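AP endonuclease, family 2 (PDB 3NGF) probably isomerises hydroxypyruvate as a manganese-binding TIM-barrel enzyme of the hyi family, within the wider AP endonuclease family 2. Local coordinates at residues H209-E223 against Y240-T254. Residues are numbered along the deposited sequence; the frame is centred on the assembly and turned at random.
Sequences HVQIASVPDRHEPDE and YRGWVGCEYNPRGKT. With MN (manganese (II) ion), chain C.
Arg251 reaches across to three carboxylates of the loop 219-223, and its flat, charged guanidinium suits two of them at its edge and one over its face. Arg251 NH1 meets Asp222 OD1 at 3.0 Å, in the guanidinium plane and on the syn lone pair. The same NH1 bonds Glu223 OE1 at 2.8 Å, from above that carboxylate's plane. Glu220 plays a different part: its OE1 lies over the guanidinium face, a long salt bridge with no N-H aimed at it, while the syn lone pair of the same oxygen takes Arg251 N at 2.9 Å in a nearly straight bond. A bend at chi2 (83°) turns this carboxylate back toward 250-251. The CA of Glu220 lies 3.8 Å from the centroid of the Tyr248 ring, a CH-pi contact over its face.

The loops follow strands 207-212 and 243-246, the last two of the closed TIM barrel, which helix 228-237 links in a beta-alpha-beta unit. These parallel strands pair through Gly245 N to Val210 O, 2.7 Å, and Ile212 N to Gly245 O. Gly245, with no side chain, lies close beside the His209 ring and the Gln211 chain. Next along, Glu247, a predicted proton donor/acceptor, extends its carboxylate as a negatively charged ligand, OE1 2.1 Å from manganese. Gln211 OE1 binds at 2.3 Å, its amide oriented by Glu41 on NE2; Glu150 and Asp185 complete the protein ligands.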
loop_
_atom_site.group_PDB
_atom_site.type_symbol
_atom_site.label_atom_id
_atom_site.label_comp_id
_atom_site.label_asym_id
_atom_site.label_seq_id
_atom_site.Cartn_x
_atom_site.Cartn_y
_atom_site.Cartn_z
ATOM N N HIS A 209 0.655 -6.452 3.972
ATOM C CA HIS A 209 -0.412 -5.477 3.927
ATOM C C HIS A 209 -1.387 -5.945 2.862
ATOM O O HIS A 209 -0.992 -6.601 1.892
ATOM C CB HIS A 209 0.117 -4.076 3.629
ATOM C CG HIS A 209 -0.892 -2.988 3.864
ATOM N ND1 HIS A 209 -1.514 -2.806 5.077
ATOM C CD2 HIS A 209 -1.415 -2.059 3.028
ATOM C CE1 HIS A 209 -2.386 -1.809 4.976
ATOM N NE2 HIS A 209 -2.338 -1.335 3.742
ATOM N N VAL A 210 -2.643 -5.610 3.085
ATOM C CA VAL A 210 -3.745 -5.943 2.204
ATOM C C VAL A 210 -4.518 -4.633 1.986
ATOM O O VAL A 210 -4.616 -3.803 2.878
ATOM C CB VAL A 210 -4.653 -7.037 2.812
ATOM C CG1 VAL A 210 -5.919 -7.276 1.921
ATOM C CG2 VAL A 210 -3.874 -8.337 3.025
ATOM N N GLN A 211 -5.025 -4.456 0.780
ATOM C CA GLN A 211 -5.924 -3.364 0.447
ATOM C C GLN A 211 -7.152 -3.916 -0.262
ATOM O O GLN A 211 -7.099 -5.004 -0.856
ATOM C CB GLN A 211 -5.236 -2.328 -0.427
ATOM C CG GLN A 211 -4.191 -1.494 0.335
ATOM C CD GLN A 211 -3.390 -0.637 -0.591
ATOM O OE1 GLN A 211 -2.995 -1.077 -1.661
ATOM N NE2 GLN A 211 -3.172 0.613 -0.207
ATOM N N ILE A 212 -8.253 -3.174 -0.148
ATOM C CA ILE A 212 -9.550 -3.547 -0.722
ATOM C C ILE A 212 -10.286 -2.384 -1.399
ATOM O O ILE A 212 -10.144 -1.208 -1.031
ATOM C CB ILE A 212 -10.497 -4.202 0.330
ATOM C CG1 ILE A 212 -10.930 -3.202 1.412
ATOM C CG2 ILE A 212 -9.841 -5.463 0.935
ATOM C CD1 ILE A 212 -12.007 -3.744 2.392
ATOM N N ALA A 213 -11.084 -2.741 -2.412
ATOM C CA ALA A 213 -11.967 -1.827 -3.107
ATOM C C ALA A 213 -12.862 -2.695 -3.989
ATOM O O ALA A 213 -12.454 -3.802 -4.409
ATOM C CB ALA A 213 -11.173 -0.790 -3.977
ATOM N N SER A 214 -14.075 -2.236 -4.265
ATOM C CA SER A 214 -14.963 -3.003 -5.150
ATOM C C SER A 214 -14.353 -3.197 -6.540
ATOM O O SER A 214 -13.612 -2.337 -7.034
ATOM C CB SER A 214 -16.358 -2.358 -5.261
ATOM O OG SER A 214 -16.361 -1.201 -6.062
ATOM N N VAL A 215 -14.685 -4.328 -7.152
ATOM C CA VAL A 215 -14.296 -4.622 -8.527
ATOM C C VAL A 215 -15.601 -4.736 -9.343
ATOM O O VAL A 215 -16.493 -5.464 -8.946
ATOM C CB VAL A 215 -13.464 -5.929 -8.607
ATOM C CG1 VAL A 215 -13.141 -6.270 -10.071
ATOM C CG2 VAL A 215 -12.183 -5.822 -7.769
ATOM N N PRO A 216 -15.698 -4.047 -10.488
ATOM C CA PRO A 216 -14.631 -3.294 -11.130
ATOM C C PRO A 216 -14.547 -1.785 -10.826
ATOM O O PRO A 216 -13.610 -1.121 -11.304
ATOM C CB PRO A 216 -14.948 -3.496 -12.608
ATOM C CG PRO A 216 -16.459 -3.468 -12.644
ATOM C CD PRO A 216 -16.867 -4.201 -11.390
ATOM N N ASP A 217 -15.492 -1.222 -10.084
ATOM C CA ASP A 217 -15.597 0.248 -10.050
ATOM C C ASP A 217 -14.843 0.987 -8.933
ATOM O O ASP A 217 -14.885 2.208 -8.882
ATOM C CB ASP A 217 -17.042 0.683 -10.091
ATOM C CG ASP A 217 -17.691 0.350 -11.419
ATOM O OD1 ASP A 217 -17.045 0.577 -12.471
ATOM O OD2 ASP A 217 -18.817 -0.140 -11.396
ATOM N N ARG A 218 -14.172 0.227 -8.085
ATOM C CA ARG A 218 -13.217 0.745 -7.084
ATOM C C ARG A 218 -13.892 1.634 -6.045
ATOM O O ARG A 218 -13.369 2.671 -5.659
ATOM C CB ARG A 218 -12.029 1.422 -7.772
ATOM C CG ARG A 218 -10.729 1.335 -6.975
ATOM C CD ARG A 218 -9.540 1.888 -7.743
ATOM N NE ARG A 218 -8.298 1.602 -7.021
ATOM C CZ ARG A 218 -7.072 1.843 -7.492
ATOM N NH1 ARG A 218 -6.891 2.428 -8.670
ATOM N NH2 ARG A 218 -6.023 1.526 -6.756
ATOM N N HIS A 219 -15.048 1.178 -5.571
ATOM C CA HIS A 219 -15.811 1.871 -4.532
ATOM C C HIS A 219 -15.851 1.022 -3.244
ATOM O O HIS A 219 -15.045 0.101 -3.067
ATOM C CB HIS A 219 -17.245 2.208 -5.010
ATOM C CG HIS A 219 -17.330 3.007 -6.277
ATOM N ND1 HIS A 219 -16.629 4.177 -6.479
ATOM C CD2 HIS A 219 -18.096 2.836 -7.383
ATOM C CE1 HIS A 219 -16.924 4.665 -7.674
ATOM N NE2 HIS A 219 -17.819 3.875 -8.240
ATOM N N GLU A 220 -16.770 1.341 -2.332
ATOM C CA GLU A 220 -16.935 0.588 -1.091
ATOM C C GLU A 220 -16.946 -0.924 -1.311
ATOM O O GLU A 220 -17.557 -1.398 -2.288
ATOM C CB GLU A 220 -18.235 0.998 -0.402
ATOM C CG GLU A 220 -18.167 2.358 0.291
ATOM C CD GLU A 220 -18.389 3.583 -0.618
ATOM O OE1 GLU A 220 -18.546 3.454 -1.849
ATOM O OE2 GLU A 220 -18.442 4.701 -0.062
ATOM N N PRO A 221 -16.336 -1.706 -0.391
ATOM C CA PRO A 221 -16.256 -3.177 -0.557
ATOM C C PRO A 221 -17.566 -3.907 -0.189
ATOM O O PRO A 221 -17.546 -4.896 0.554
ATOM C CB PRO A 221 -15.164 -3.584 0.427
ATOM C CG PRO A 221 -15.289 -2.556 1.545
ATOM C CD PRO A 221 -15.624 -1.258 0.827
ATOM N N ASP A 222 -18.688 -3.380 -0.637
ATOM C CA ASP A 222 -19.983 -3.989 -0.385
ATOM C C ASP A 222 -20.770 -4.105 -1.681
ATOM O O ASP A 222 -21.987 -4.250 -1.651
ATOM C CB ASP A 222 -20.760 -3.163 0.631
ATOM C CG ASP A 222 -21.048 -1.763 0.148
ATOM O OD1 ASP A 222 -20.569 -1.364 -0.937
ATOM O OD2 ASP A 222 -21.788 -1.077 0.858
ATOM N N GLU A 223 -20.081 -3.990 -2.814
ATOM C CA GLU A 223 -20.730 -4.071 -4.123
ATOM C C GLU A 223 -19.769 -4.752 -5.081
ATOM O O GLU A 223 -18.599 -4.923 -4.784
ATOM C CB GLU A 223 -21.082 -2.681 -4.665
ATOM C CG GLU A 223 -19.813 -1.834 -4.923
ATOM C CD GLU A 223 -20.011 -0.572 -5.729
ATOM O OE1 GLU A 223 -21.034 0.130 -5.578
ATOM O OE2 GLU A 223 -19.094 -0.258 -6.504
ATOM N N TYR A 240 -3.666 -13.982 9.148
ATOM C CA TYR A 240 -3.228 -12.624 8.846
ATOM C C TYR A 240 -3.638 -11.692 9.971
ATOM O O TYR A 240 -4.804 -11.663 10.339
ATOM C CB TYR A 240 -3.825 -12.128 7.527
ATOM C CG TYR A 240 -3.381 -10.736 7.174
ATOM C CD1 TYR A 240 -2.055 -10.473 6.824
ATOM C CD2 TYR A 240 -4.267 -9.680 7.198
ATOM C CE1 TYR A 240 -1.640 -9.194 6.516
ATOM C CE2 TYR A 240 -3.852 -8.380 6.908
ATOM C CZ TYR A 240 -2.549 -8.153 6.554
ATOM O OH TYR A 240 -2.171 -6.883 6.238
ATOM N N ARG A 241 -2.686 -10.945 10.518
ATOM C CA ARG A 241 -2.970 -9.993 11.584
ATOM C C ARG A 241 -2.362 -8.626 11.322
ATOM O O ARG A 241 -2.064 -7.874 12.258
ATOM C CB ARG A 241 -2.470 -10.571 12.925
ATOM C CG ARG A 241 -3.051 -11.948 13.240
ATOM C CD ARG A 241 -4.485 -11.919 13.721
ATOM N NE ARG A 241 -4.929 -13.264 14.093
ATOM C CZ ARG A 241 -5.450 -14.167 13.256
ATOM N NH1 ARG A 241 -5.642 -13.894 11.953
ATOM N NH2 ARG A 241 -5.801 -15.361 13.729
ATOM N N GLY A 242 -2.160 -8.296 10.051
ATOM C CA GLY A 242 -1.797 -6.931 9.660
ATOM C C GLY A 242 -3.061 -6.091 9.545
ATOM O O GLY A 242 -4.072 -6.409 10.162
ATOM N N TRP A 243 -3.008 -5.025 8.751
ATOM C CA TRP A 243 -4.140 -4.135 8.556
ATOM C C TRP A 243 -4.708 -4.342 7.161
ATOM O O TRP A 243 -4.016 -4.839 6.275
ATOM C CB TRP A 243 -3.712 -2.675 8.680
ATOM C CG TRP A 243 -3.312 -2.231 10.060
ATOM C CD1 TRP A 243 -2.121 -2.423 10.658
ATOM C CD2 TRP A 243 -4.117 -1.514 10.989
ATOM N NE1 TRP A 243 -2.114 -1.862 11.912
ATOM C CE2 TRP A 243 -3.334 -1.295 12.143
ATOM C CE3 TRP A 243 -5.422 -1.016 10.956
ATOM C CZ2 TRP A 243 -3.823 -0.631 13.265
ATOM C CZ3 TRP A 243 -5.910 -0.343 12.091
ATOM C CH2 TRP A 243 -5.108 -0.142 13.203
ATOM N N VAL A 244 -5.941 -3.920 6.973
ATOM C CA VAL A 244 -6.592 -3.929 5.673
ATOM C C VAL A 244 -6.870 -2.488 5.259
ATOM O O VAL A 244 -7.704 -1.806 5.885
ATOM C CB VAL A 244 -7.900 -4.763 5.693
ATOM C CG1 VAL A 244 -8.560 -4.758 4.317
ATOM C CG2 VAL A 244 -7.608 -6.188 6.126
ATOM N N GLY A 245 -6.144 -1.999 4.256
ATOM C CA GLY A 245 -6.284 -0.611 3.798
ATOM C C GLY A 245 -7.492 -0.413 2.899
ATOM O O GLY A 245 -7.705 -1.190 1.974
ATOM N N CYS A 246 -8.280 0.621 3.181
ATOM C CA CYS A 246 -9.473 0.959 2.382
ATOM C C CYS A 246 -9.155 1.986 1.273
ATOM O O CYS A 246 -9.517 3.175 1.342
ATOM C CB CYS A 246 -10.583 1.466 3.301
ATOM S SG CYS A 246 -11.106 0.233 4.528
ATOM N N GLU A 247 -8.514 1.501 0.222
ATOM C CA GLU A 247 -8.089 2.318 -0.883
ATOM C C GLU A 247 -9.162 2.235 -1.969
ATOM O O GLU A 247 -8.974 1.587 -3.033
ATOM C CB GLU A 247 -6.763 1.824 -1.437
ATOM C CG GLU A 247 -6.172 2.811 -2.397
ATOM C CD GLU A 247 -4.907 2.317 -3.038
ATOM O OE1 GLU A 247 -4.630 1.097 -3.005
ATOM O OE2 GLU A 247 -4.206 3.171 -3.594
ATOM N N TYR A 248 -10.281 2.871 -1.676
ATOM C CA TYR A 248 -11.371 2.937 -2.613
ATOM C C TYR A 248 -11.842 4.368 -2.733
ATOM O O TYR A 248 -11.606 5.216 -1.852
ATOM C CB TYR A 248 -12.513 1.994 -2.199
ATOM C CG TYR A 248 -13.271 2.320 -0.907
ATOM C CD1 TYR A 248 -14.139 3.401 -0.832
ATOM C CD2 TYR A 248 -13.108 1.539 0.233
ATOM C CE1 TYR A 248 -14.854 3.684 0.334
ATOM C CE2 TYR A 248 -13.821 1.818 1.417
ATOM C CZ TYR A 248 -14.701 2.884 1.451
ATOM O OH TYR A 248 -15.425 3.137 2.601
ATOM N N ASN A 249 -12.515 4.619 -3.835
ATOM C CA ASN A 249 -13.139 5.917 -4.091
ATOM C C ASN A 249 -14.597 5.840 -3.695
ATOM O O ASN A 249 -15.370 5.114 -4.319
ATOM C CB ASN A 249 -13.018 6.268 -5.561
ATOM C CG ASN A 249 -11.599 6.212 -6.049
ATOM O OD1 ASN A 249 -10.678 6.794 -5.428
ATOM N ND2 ASN A 249 -11.397 5.555 -7.192
ATOM N N PRO A 250 -14.995 6.581 -2.655
ATOM C CA PRO A 250 -16.389 6.406 -2.215
ATOM C C PRO A 250 -17.389 6.709 -3.332
ATOM O O PRO A 250 -17.165 7.639 -4.124
ATOM C CB PRO A 250 -16.502 7.403 -1.056
ATOM C CG PRO A 250 -15.075 7.540 -0.525
ATOM C CD PRO A 250 -14.234 7.492 -1.763
ATOM N N ARG A 251 -18.472 5.934 -3.408
ATOM C CA ARG A 251 -19.565 6.210 -4.363
ATOM C C ARG A 251 -20.057 7.647 -4.278
ATOM O O ARG A 251 -20.248 8.320 -5.295
ATOM C CB ARG A 251 -20.758 5.294 -4.086
ATOM C CG ARG A 251 -20.670 3.913 -4.678
ATOM C CD ARG A 251 -21.971 3.152 -4.404
ATOM N NE ARG A 251 -22.155 2.940 -2.968
ATOM C CZ ARG A 251 -21.708 1.893 -2.275
ATOM N NH1 ARG A 251 -21.067 0.897 -2.875
ATOM N NH2 ARG A 251 -21.908 1.835 -0.959
ATOM N N GLY A 252 -20.311 8.094 -3.056
ATOM C CA GLY A 252 -20.778 9.445 -2.811
ATOM C C GLY A 252 -20.013 10.038 -1.648
ATOM O O GLY A 252 -18.785 10.029 -1.641
ATOM N N LYS A 253 -20.747 10.558 -0.669
ATOM C CA LYS A 253 -20.134 11.082 0.551
ATOM C C LYS A 253 -19.470 9.931 1.300
ATOM O O LYS A 253 -20.082 8.885 1.471
ATOM C CB LYS A 253 -21.195 11.721 1.441
ATOM C CG LYS A 253 -20.660 12.283 2.754
ATOM C CD LYS A 253 -21.787 12.941 3.553
ATOM C CE LYS A 253 -21.269 13.585 4.827
ATOM N NZ LYS A 253 -20.221 14.590 4.502
ATOM N N THR A 254 -18.242 10.135 1.785
ATOM C CA THR A 254 -17.494 9.057 2.414
ATOM C C THR A 254 -18.301 8.361 3.531
ATOM O O THR A 254 -18.436 7.132 3.507
ATOM C CB THR A 254 -16.136 9.546 2.989
ATOM O OG1 THR A 254 -15.329 10.105 1.941
ATOM C CG2 THR A 254 -15.385 8.416 3.627
HETATM MN MN MN C . -3.248 -0.249 -3.785
HETATM O O HOH W 1 -0.499 -4.116 7.286
HETATM O O HOH W 2 -13.503 4.629 -8.709
HETATM O O HOH W 3 -7.417 -0.134 -4.657
HETATM O O HOH W 4 -17.148 5.119 2.268
HETATM O O HOH W 5 -20.233 6.743 -0.480
HETATM O O HOH W 6 -1.428 1.315 -3.210
HETATM O O HOH W 7 -3.258 0.860 -5.765
#